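Local coordinates for glucan-binding protein C, GbpC (Streptococcus mutans UA159, PDB 5UQZ), which probably binds glucan at the streptococcal cell wall and mediates both sucrose-independent and sucrose-dependent adherence, this chain being its calcium-containing beta-supersandwich region with flanking segments, at residues E69-L74 and N138-K143; T177-I182 and F329-A334; K33-Q38 and G342-P347. All coordinates share one frame; numbering follows the deposited sequence.

Interaction 1: E69-L74 and N138-K143; sequences EPEAKL and NIVNSK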
loop_
_atom_site.group_PDB
_atom_site.type_symbol
_atom_site.label_atom_id
_atom_site.label_comp_id
_atom_site.label_asym_id
_atom_site.label_seq_id
_atom_site.Cartn_x
_atom_site.Cartn_y
_atom_site.Cartn_z
ATOM N N GLU A 69 -10.534 12.454 0.171
ATOM C CA GLU A 69 -10.822 13.697 0.890
ATOM C C GLU A 69 -9.777 14.724 0.507
ATOM O O GLU A 69 -8.914 15.121 1.304
ATOM C CB GLU A 69 -10.880 13.463 2.404
ATOM C CG GLU A 69 -12.143 12.674 2.812
ATOM C CD GLU A 69 -13.449 13.421 2.496
ATOM O OE1 GLU A 69 -13.437 14.641 2.198
ATOM O OE2 GLU A 69 -14.533 12.774 2.556
ATOM N N PRO A 70 -9.839 15.208 -0.739
ATOM C CA PRO A 70 -8.755 16.046 -1.258
ATOM C C PRO A 70 -8.808 17.479 -0.757
ATOM O O PRO A 70 -7.878 18.244 -1.019
ATOM C CB PRO A 70 -8.966 15.991 -2.794
ATOM C CG PRO A 70 -10.436 15.804 -2.926
ATOM C CD PRO A 70 -10.862 14.921 -1.755
ATOM N N GLU A 71 -9.850 17.868 -0.029
ATOM C CA GLU A 71 -9.980 19.213 0.526
ATOM C C GLU A 71 -9.630 19.261 2.001
ATOM O O GLU A 71 -9.744 20.329 2.595
ATOM C CB GLU A 71 -11.426 19.750 0.350
ATOM C CG GLU A 71 -11.907 19.673 -1.069
ATOM C CD GLU A 71 -13.343 20.124 -1.249
ATOM O OE1 GLU A 71 -13.839 21.001 -0.512
ATOM O OE2 GLU A 71 -14.001 19.624 -2.188
ATOM N N ALA A 72 -9.276 18.136 2.602
ATOM C CA ALA A 72 -9.141 18.105 4.059
ATOM C C ALA A 72 -7.958 18.965 4.503
ATOM O O ALA A 72 -6.964 19.121 3.779
ATOM C CB ALA A 72 -8.967 16.676 4.531
ATOM N N LYS A 73 -8.066 19.495 5.720
ATOM C CA LYS A 73 -6.982 20.258 6.322
ATOM C C LYS A 73 -6.686 19.678 7.702
ATOM O O LYS A 73 -7.525 19.010 8.312
ATOM C CB LYS A 73 -7.336 21.740 6.380
ATOM C CG LYS A 73 -8.448 22.043 7.303
ATOM C CD LYS A 73 -8.577 23.574 7.458
ATOM C CE LYS A 73 -9.790 23.969 8.242
ATOM N NZ LYS A 73 -9.629 23.602 9.681
ATOM N N LEU A 74 -5.482 19.992 8.187
ATOM C CA LEU A 74 -4.888 19.349 9.349
ATOM C C LEU A 74 -4.683 20.291 10.521
ATOM O O LEU A 74 -4.253 21.424 10.333
ATOM C CB LEU A 74 -3.378 19.118 8.993
ATOM C CG LEU A 74 -3.128 18.098 7.916
ATOM C CD1 LEU A 74 -1.712 18.173 7.377
ATOM C CD2 LEU A 74 -3.475 16.670 8.360
ATOM N N ASN A 138 -12.808 19.690 7.072
ATOM C CA ASN A 138 -13.216 19.867 5.670
ATOM C C ASN A 138 -13.324 18.505 4.968
ATOM O O ASN A 138 -12.634 18.210 3.988
ATOM C CB ASN A 138 -12.337 20.853 4.880
ATOM C CG ASN A 138 -13.108 21.489 3.754
ATOM O OD1 ASN A 138 -14.280 21.245 3.574
ATOM N ND2 ASN A 138 -12.512 22.462 3.114
ATOM N N ILE A 139 -14.225 17.676 5.526
ATOM C CA ILE A 139 -14.499 16.305 5.054
ATOM C C ILE A 139 -15.797 16.401 4.274
ATOM O O ILE A 139 -16.845 16.811 4.815
ATOM C CB ILE A 139 -14.644 15.345 6.239
ATOM C CG1 ILE A 139 -13.451 15.438 7.207
ATOM C CG2 ILE A 139 -14.827 13.930 5.716
ATOM C CD1 ILE A 139 -12.098 15.252 6.593
ATOM N N VAL A 140 -15.712 16.061 2.970
ATOM C CA VAL A 140 -16.790 16.394 2.050
ATOM C C VAL A 140 -17.438 15.197 1.398
ATOM O O VAL A 140 -18.575 15.342 0.909
ATOM C CB VAL A 140 -16.327 17.399 0.963
ATOM C CG1 VAL A 140 -15.728 18.613 1.592
ATOM C CG2 VAL A 140 -15.408 16.781 -0.080
ATOM N N ASN A 141 -16.790 14.020 1.385
ATOM C CA ASN A 141 -17.237 12.864 0.588
ATOM C C ASN A 141 -17.545 11.652 1.432
ATOM O O ASN A 141 -17.787 10.603 0.825
ATOM C CB ASN A 141 -16.138 12.448 -0.399
ATOM C CG ASN A 141 -15.890 13.498 -1.442
ATOM O OD1 ASN A 141 -16.825 14.113 -1.940
ATOM N ND2 ASN A 141 -14.608 13.729 -1.764
ATOM N N SER A 142 -17.424 11.706 2.746
ATOM C CA SER A 142 -17.353 10.500 3.549
ATOM C C SER A 142 -18.559 10.349 4.476
ATOM O O SER A 142 -19.143 11.341 4.935
ATOM C CB SER A 142 -16.048 10.477 4.354
ATOM O OG SER A 142 -14.940 10.407 3.466
ATOM N N LYS A 143 -18.902 9.088 4.784
ATOM C CA LYS A 143 -20.022 8.819 5.682
ATOM C C LYS A 143 -19.809 7.452 6.304
ATOM O O LYS A 143 -19.038 6.623 5.794
ATOM C CB LYS A 143 -21.356 8.845 4.933
ATOM C CG LYS A 143 -21.527 7.780 3.908
ATOM C CD LYS A 143 -22.939 7.776 3.321
ATOM C CE LYS A 143 -23.065 6.624 2.289
ATOM N NZ LYS A 143 -24.499 6.299 1.981
HETATM O O HOH W 1 -11.937 16.765 1.617
HETATM O O HOH W 2 -13.656 23.577 0.588
#
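The carboxylate of E69 reaches across to the 138-143 loop and is gripped by three consecutive residues. Its OE1 accepts the backbone N-H of V140 at 2.8 Å in a nearly straight bond; the donor comes from the syn side, 27° out of the carboxylate plane. OE2 takes two donors: the N of N141, also at 2.8 Å, meets its syn lone pair in a more bent bond, while the hydroxyl OG of S142 donates to the anti lone pair at 2.6 Å. The E69 chain is bent at chi2 (-63°), which brings the carboxylate to the N-H groups of the loop. With both oxygens engaged, rotation of the group is restricted, and the surrounding donors would be expected to stabilise its negative charge.

I139 crosses E69 at about a right angle, with CG2 3.4 Å from OE2, and its other branch ends in CD1 against the methyl CB of A72. The carboxylate of E71 stands perpendicular to the amide of N138 and lies against both methyls of V140. One water joins E71 OE1 to N138 ND2. Another, donating to E69 OE1 and N138 O and accepting from E71 N, ties the type I turn E69-A72 to the loop through N138 O, 2.9 Å from the water oxygen.

The amide of N141 is directed to N68 O. The turn runs into strand 73-77, whose antiparallel neighbour, strand 132-137, leads into the 138-143 loop. The contact thus closes one end of this strand pair, where D137 forms a salt bridge with K73 and P176 touches the side chains of E69 and A72.

Interaction 2: T177-I182 and F329-A334; sequences TKTIFI and FATNSA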
loop_
_atom_site.group_PDB
_atom_site.type_symbol
_atom_site.label_atom_id
_atom_site.label_comp_id
_atom_site.label_asym_id
_atom_site.label_seq_id
_atom_site.Cartn_x
_atom_site.Cartn_y
_atom_site.Cartn_z
ATOM N N THR A 177 -7.224 9.809 4.056
ATOM C CA THR A 177 -7.333 8.514 3.404
ATOM C C THR A 177 -6.023 8.083 2.800
ATOM O O THR A 177 -5.911 6.911 2.394
ATOM C CB THR A 177 -8.453 8.532 2.343
ATOM O OG1 THR A 177 -8.065 9.336 1.238
ATOM C CG2 THR A 177 -9.790 8.937 2.915
ATOM N N LYS A 178 -5.018 8.981 2.738
ATOM C CA LYS A 178 -3.674 8.617 2.286
ATOM C C LYS A 178 -2.754 8.328 3.469
ATOM O O LYS A 178 -1.682 7.759 3.293
ATOM C CB LYS A 178 -3.103 9.762 1.444
ATOM C CG LYS A 178 -3.850 9.951 0.130
ATOM C CD LYS A 178 -3.399 11.239 -0.567
ATOM C CE LYS A 178 -1.933 11.289 -0.949
ATOM N NZ LYS A 178 -1.683 12.606 -1.608
ATOM N N THR A 179 -3.159 8.707 4.687
ATOM C CA THR A 179 -2.489 8.363 5.941
ATOM C C THR A 179 -1.050 8.868 5.989
ATOM O O THR A 179 -0.877 10.079 6.034
ATOM C CB THR A 179 -2.668 6.874 6.290
ATOM O OG1 THR A 179 -3.976 6.399 5.907
ATOM C CG2 THR A 179 -2.479 6.641 7.771
ATOM N N ILE A 180 -0.033 7.998 6.010
ATOM C CA ILE A 180 1.321 8.455 6.305
ATOM C C ILE A 180 2.334 7.683 5.470
ATOM O O ILE A 180 2.201 6.470 5.233
ATOM C CB ILE A 180 1.499 8.224 7.803
ATOM C CG1 ILE A 180 2.734 8.724 8.398
ATOM C CG2 ILE A 180 1.481 6.777 8.210
ATOM C CD1 ILE A 180 2.747 8.282 9.933
ATOM N N PHE A 181 3.399 8.395 5.097
ATOM C CA PHE A 181 4.583 7.791 4.492
ATOM C C PHE A 181 5.705 7.997 5.497
ATOM O O PHE A 181 5.967 9.137 5.887
ATOM C CB PHE A 181 4.882 8.439 3.133
ATOM C CG PHE A 181 5.728 7.618 2.239
ATOM C CD1 PHE A 181 5.342 7.422 0.933
ATOM C CD2 PHE A 181 6.948 7.122 2.661
ATOM C CE1 PHE A 181 6.129 6.681 0.052
ATOM C CE2 PHE A 181 7.759 6.366 1.759
ATOM C CZ PHE A 181 7.319 6.128 0.500
ATOM N N ILE A 182 6.292 6.920 6.006
ATOM C CA ILE A 182 7.281 6.992 7.091
ATOM C C ILE A 182 8.523 6.201 6.720
ATOM O O ILE A 182 8.449 5.173 6.025
ATOM C CB ILE A 182 6.626 6.541 8.417
ATOM C CG1 ILE A 182 7.554 6.705 9.599
ATOM C CG2 ILE A 182 6.106 5.104 8.360
ATOM C CD1 ILE A 182 6.875 6.570 10.959
ATOM N N PHE A 329 1.889 3.668 4.461
ATOM C CA PHE A 329 0.782 2.924 5.041
ATOM C C PHE A 329 -0.453 3.781 4.923
ATOM O O PHE A 329 -0.505 4.870 5.498
ATOM C CB PHE A 329 1.043 2.612 6.524
ATOM C CG PHE A 329 -0.070 1.827 7.124
ATOM C CD1 PHE A 329 -0.125 0.457 6.958
ATOM C CD2 PHE A 329 -1.110 2.466 7.784
ATOM C CE1 PHE A 329 -1.223 -0.268 7.449
ATOM C CE2 PHE A 329 -2.178 1.738 8.276
ATOM C CZ PHE A 329 -2.236 0.374 8.114
ATOM N N ALA A 330 -1.458 3.264 4.242
ATOM C CA ALA A 330 -2.728 3.937 4.127
ATOM C C ALA A 330 -3.819 2.975 4.554
ATOM O O ALA A 330 -3.704 1.754 4.356
ATOM C CB ALA A 330 -3.001 4.480 2.727
ATOM N N THR A 331 -4.858 3.506 5.171
ATOM C CA THR A 331 -6.053 2.683 5.375
ATOM C C THR A 331 -7.268 3.558 5.127
ATOM O O THR A 331 -7.301 4.734 5.480
ATOM C CB THR A 331 -6.061 2.027 6.803
ATOM O OG1 THR A 331 -7.250 1.216 6.922
ATOM C CG2 THR A 331 -6.098 3.084 7.890
ATOM N N ASN A 332 -8.264 2.989 4.494
ATOM C CA ASN A 332 -9.428 3.721 3.992
ATOM C C ASN A 332 -10.476 2.654 3.663
ATOM O O ASN A 332 -10.276 1.472 3.942
ATOM C CB ASN A 332 -9.008 4.604 2.825
ATOM C CG ASN A 332 -8.236 3.832 1.834
ATOM O OD1 ASN A 332 -8.686 2.744 1.377
ATOM N ND2 ASN A 332 -7.034 4.293 1.538
ATOM N N SER A 333 -11.579 3.049 3.050
ATOM C CA SER A 333 -12.637 2.080 2.755
ATOM C C SER A 333 -12.444 1.354 1.451
ATOM O O SER A 333 -13.257 0.479 1.137
ATOM C CB SER A 333 -14.002 2.753 2.765
ATOM O OG SER A 333 -14.101 3.752 1.764
ATOM N N ALA A 334 -11.375 1.646 0.702
ATOM C CA ALA A 334 -11.190 1.030 -0.617
ATOM C C ALA A 334 -10.426 -0.282 -0.491
ATOM O O ALA A 334 -9.221 -0.391 -0.749
ATOM C CB ALA A 334 -10.495 2.005 -1.534
HETATM O O HOH W 3 -6.434 6.646 7.373
#
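Residues 177-180 and 329-332 run antiparallel, their end-to-end directions 167° apart, and meet in a hydrogen-bonded beta bridge between I180 and F329. It belongs to the four-stranded sheet of the beta-supersandwich, where strand 180-184 pairs with the outermost strand 325-329. The N of I180 donates to F329 O in an almost straight 3.2 Å bond, and the N of F329 returns one to I180 O at 2.9 Å, meeting it nearly along the C=O axis.

Past this bridge, side chains replace the regular backbone pairing. T179 has a positive phi (60°), and its CB points across to the 329-334 segment, close to F329 O. Its hydroxyl OG1 accepts the N of T331 at 3.1 Å and donates to a water that donates to T331 O. The T179 methyl CG2 lies at the edge of the F329 ring, near its plane. A330 presents CB to the carbonyl oxygens of T177 and K178, 3.6 Å from K178 O.

The F329 ring stacks with F314 and touches M199 and F312, so the bridge is rooted in the apolar layer between the sheets; its side chain lies about 7 Å from the bound calcium without being a ligand. T331, whose CB points away from the 177-182 segment, is hydrogen-bonded through OG1 to S221 O.

N332 works with both ends of its amide. OD1 accepts the N of A334, forming an Asx turn, and is also hydrogen-bonded to S221 OG, while ND2 donates to T177 O at 3.0 Å, lying in that carbonyl plane, with the oxygen close to the amide plane of N332.

Interaction 3: K33-Q38 and G342-P347; sequences KEYEAQ and GAKPTP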
loop_
_atom_site.group_PDB
_atom_site.type_symbol
_atom_site.label_atom_id
_atom_site.label_comp_id
_atom_site.label_asym_id
_atom_site.label_seq_id
_atom_site.Cartn_x
_atom_site.Cartn_y
_atom_site.Cartn_z
ATOM N N LYS A 33 -0.795 -18.234 -16.505
ATOM C CA LYS A 33 -0.699 -18.514 -15.081
ATOM C C LYS A 33 -1.296 -17.384 -14.261
ATOM O O LYS A 33 -1.980 -17.626 -13.248
ATOM C CB LYS A 33 0.769 -18.742 -14.716
ATOM C CG LYS A 33 1.255 -20.100 -15.190
ATOM C CD LYS A 33 2.666 -20.319 -14.864
ATOM C CE LYS A 33 3.457 -19.320 -15.585
ATOM N NZ LYS A 33 4.559 -18.779 -14.747
ATOM N N GLU A 34 -1.040 -16.145 -14.669
ATOM C CA GLU A 34 -1.599 -15.029 -13.924
ATOM C C GLU A 34 -3.111 -15.027 -14.032
ATOM O O GLU A 34 -3.808 -14.798 -13.041
ATOM C CB GLU A 34 -1.043 -13.702 -14.436
ATOM C CG GLU A 34 0.408 -13.482 -14.120
ATOM C CD GLU A 34 0.823 -12.033 -14.325
ATOM O OE1 GLU A 34 -0.013 -11.165 -14.677
ATOM O OE2 GLU A 34 2.002 -11.747 -14.100
ATOM N N TYR A 35 -3.630 -15.289 -15.234
ATOM C CA TYR A 35 -5.064 -15.330 -15.458
ATOM C C TYR A 35 -5.714 -16.395 -14.592
ATOM O O TYR A 35 -6.767 -16.168 -13.980
ATOM C CB TYR A 35 -5.335 -15.635 -16.939
ATOM C CG TYR A 35 -6.789 -15.835 -17.198
ATOM C CD1 TYR A 35 -7.632 -14.746 -17.411
ATOM C CD2 TYR A 35 -7.340 -17.101 -17.169
ATOM C CE1 TYR A 35 -8.954 -14.921 -17.642
ATOM C CE2 TYR A 35 -8.710 -17.289 -17.372
ATOM C CZ TYR A 35 -9.495 -16.184 -17.594
ATOM O OH TYR A 35 -10.842 -16.325 -17.838
ATOM N N GLU A 36 -5.120 -17.593 -14.546
ATOM C CA GLU A 36 -5.737 -18.650 -13.766
ATOM C C GLU A 36 -5.779 -18.283 -12.290
ATOM O O GLU A 36 -6.762 -18.589 -11.591
ATOM C CB GLU A 36 -5.017 -19.971 -13.997
ATOM C CG GLU A 36 -5.152 -20.515 -15.430
ATOM C CD GLU A 36 -6.587 -20.814 -15.847
ATOM O OE1 GLU A 36 -7.447 -21.085 -14.983
ATOM O OE2 GLU A 36 -6.847 -20.827 -17.076
ATOM N N ALA A 37 -4.716 -17.630 -11.780
ATOM C CA ALA A 37 -4.756 -17.214 -10.379
ATOM C C ALA A 37 -5.809 -16.137 -10.140
ATOM O O ALA A 37 -6.587 -16.211 -9.166
ATOM C CB ALA A 37 -3.384 -16.692 -10.004
ATOM N N GLN A 38 -5.889 -15.151 -11.032
ATOM C CA GLN A 38 -6.879 -14.092 -10.854
ATOM C C GLN A 38 -8.286 -14.637 -10.974
ATOM O O GLN A 38 -9.182 -14.247 -10.208
ATOM C CB GLN A 38 -6.702 -13.028 -11.923
ATOM C CG GLN A 38 -5.479 -12.201 -11.755
ATOM C CD GLN A 38 -5.269 -11.257 -12.899
ATOM O OE1 GLN A 38 -4.384 -11.457 -13.749
ATOM N NE2 GLN A 38 -6.062 -10.219 -12.922
ATOM N N GLY A 342 -11.400 -10.941 -17.169
ATOM C CA GLY A 342 -11.790 -10.987 -18.574
ATOM C C GLY A 342 -11.576 -12.364 -19.193
ATOM O O GLY A 342 -11.673 -13.401 -18.529
ATOM N N ALA A 343 -11.276 -12.367 -20.485
ATOM C CA ALA A 343 -11.142 -13.604 -21.252
ATOM C C ALA A 343 -9.754 -14.194 -21.079
ATOM O O ALA A 343 -8.769 -13.472 -20.917
ATOM C CB ALA A 343 -11.392 -13.355 -22.743
ATOM N N LYS A 344 -9.688 -15.525 -21.100
ATOM C CA LYS A 344 -8.406 -16.198 -21.002
ATOM C C LYS A 344 -7.478 -15.777 -22.141
ATOM O O LYS A 344 -7.918 -15.611 -23.282
ATOM C CB LYS A 344 -8.615 -17.710 -21.000
ATOM C CG LYS A 344 -7.370 -18.520 -20.786
ATOM C CD LYS A 344 -7.567 -19.943 -21.221
ATOM C CE LYS A 344 -6.684 -20.885 -20.431
ATOM N NZ LYS A 344 -6.262 -22.052 -21.243
ATOM N N PRO A 345 -6.206 -15.558 -21.863
ATOM C CA PRO A 345 -5.245 -15.274 -22.932
ATOM C C PRO A 345 -5.262 -16.354 -24.003
ATOM O O PRO A 345 -5.512 -17.533 -23.732
ATOM C CB PRO A 345 -3.896 -15.263 -22.196
ATOM C CG PRO A 345 -4.213 -14.944 -20.784
ATOM C CD PRO A 345 -5.575 -15.569 -20.534
ATOM N N THR A 346 -5.004 -15.929 -25.219
ATOM C CA THR A 346 -4.920 -16.831 -26.366
ATOM C C THR A 346 -3.488 -16.865 -26.889
ATOM O O THR A 346 -2.793 -15.840 -26.855
ATOM C CB THR A 346 -5.865 -16.385 -27.486
ATOM O OG1 THR A 346 -5.602 -15.012 -27.805
ATOM C CG2 THR A 346 -7.325 -16.530 -27.043
ATOM N N PRO A 347 -3.018 -18.028 -27.358
ATOM C CA PRO A 347 -1.624 -18.131 -27.760
ATOM C C PRO A 347 -1.386 -17.371 -29.049
ATOM O O PRO A 347 -2.308 -17.208 -29.868
ATOM C CB PRO A 347 -1.427 -19.643 -27.972
ATOM C CG PRO A 347 -2.766 -20.166 -28.231
ATOM C CD PRO A 347 -3.701 -19.333 -27.402
#
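The long N-terminal helix 3-51, part of it predicted to form a coiled coil, is met here by the extended C-terminal tail, which packs against its side through Y35. The ring of Y35 extends from the helix with CG anti to the backbone N (chi1 174°), a setting that carries it out over the tail backbone. K344 lies on one face: its CA sits 3.6 Å from the ring centroid and only 13° off the normal, a CH-pi contact made by the backbone carbon rather than by the ammonium end. The side chain then runs across the ring at about a right angle, with CB near CE2 and CG beyond the CE2-CD2 edge in projection.

At the far end of the ring, the hydroxyl OH donates to G342 O at 3.1 Å. This oxygen is at the ring edge, close to its plane, and the donor is tilted 15° from the carbonyl plane. Near the root of the side chain, P345 CD approaches Y35 CG to 3.6 Å obliquely, and the same proline also touches Y28 and D31 of the helix. E36 bends at CG so that OE2 comes within 3.4 Å of K344 CE, yet its distance to K344 NZ is 4.4 Å, beyond a salt bridge.

The contact is therefore made chiefly by aromatic and aliphatic surfaces, with one hydrogen bond fixing the phenol end of Y35. The charges of E36 and K344 would probably add a modest attraction at this exposed site, where solvent can be expected to weaken it.

Overall arrangement
From the N terminus, helix 3-51 supplies the first half of interaction 3, whose partner, 342-347, comes after the last strand; this contact closes a loop of some 300 residues that contains the other two. Within it, interaction 1 closes the shorter loop from 69-74 to 138-143, and only afterwards does interaction 2 open, joining 177-182 to 329-334. These two therefore follow in series without crossing. In space they are neighbours, with centres 14 Å apart and E69 packed beside T177, so the end of the nine-stranded sheet adjoins the edge of the four-stranded one. Interaction 3 stands apart, about 31 Å from interaction 2 between centres, and joins the N-terminal helix to the C-terminal tail.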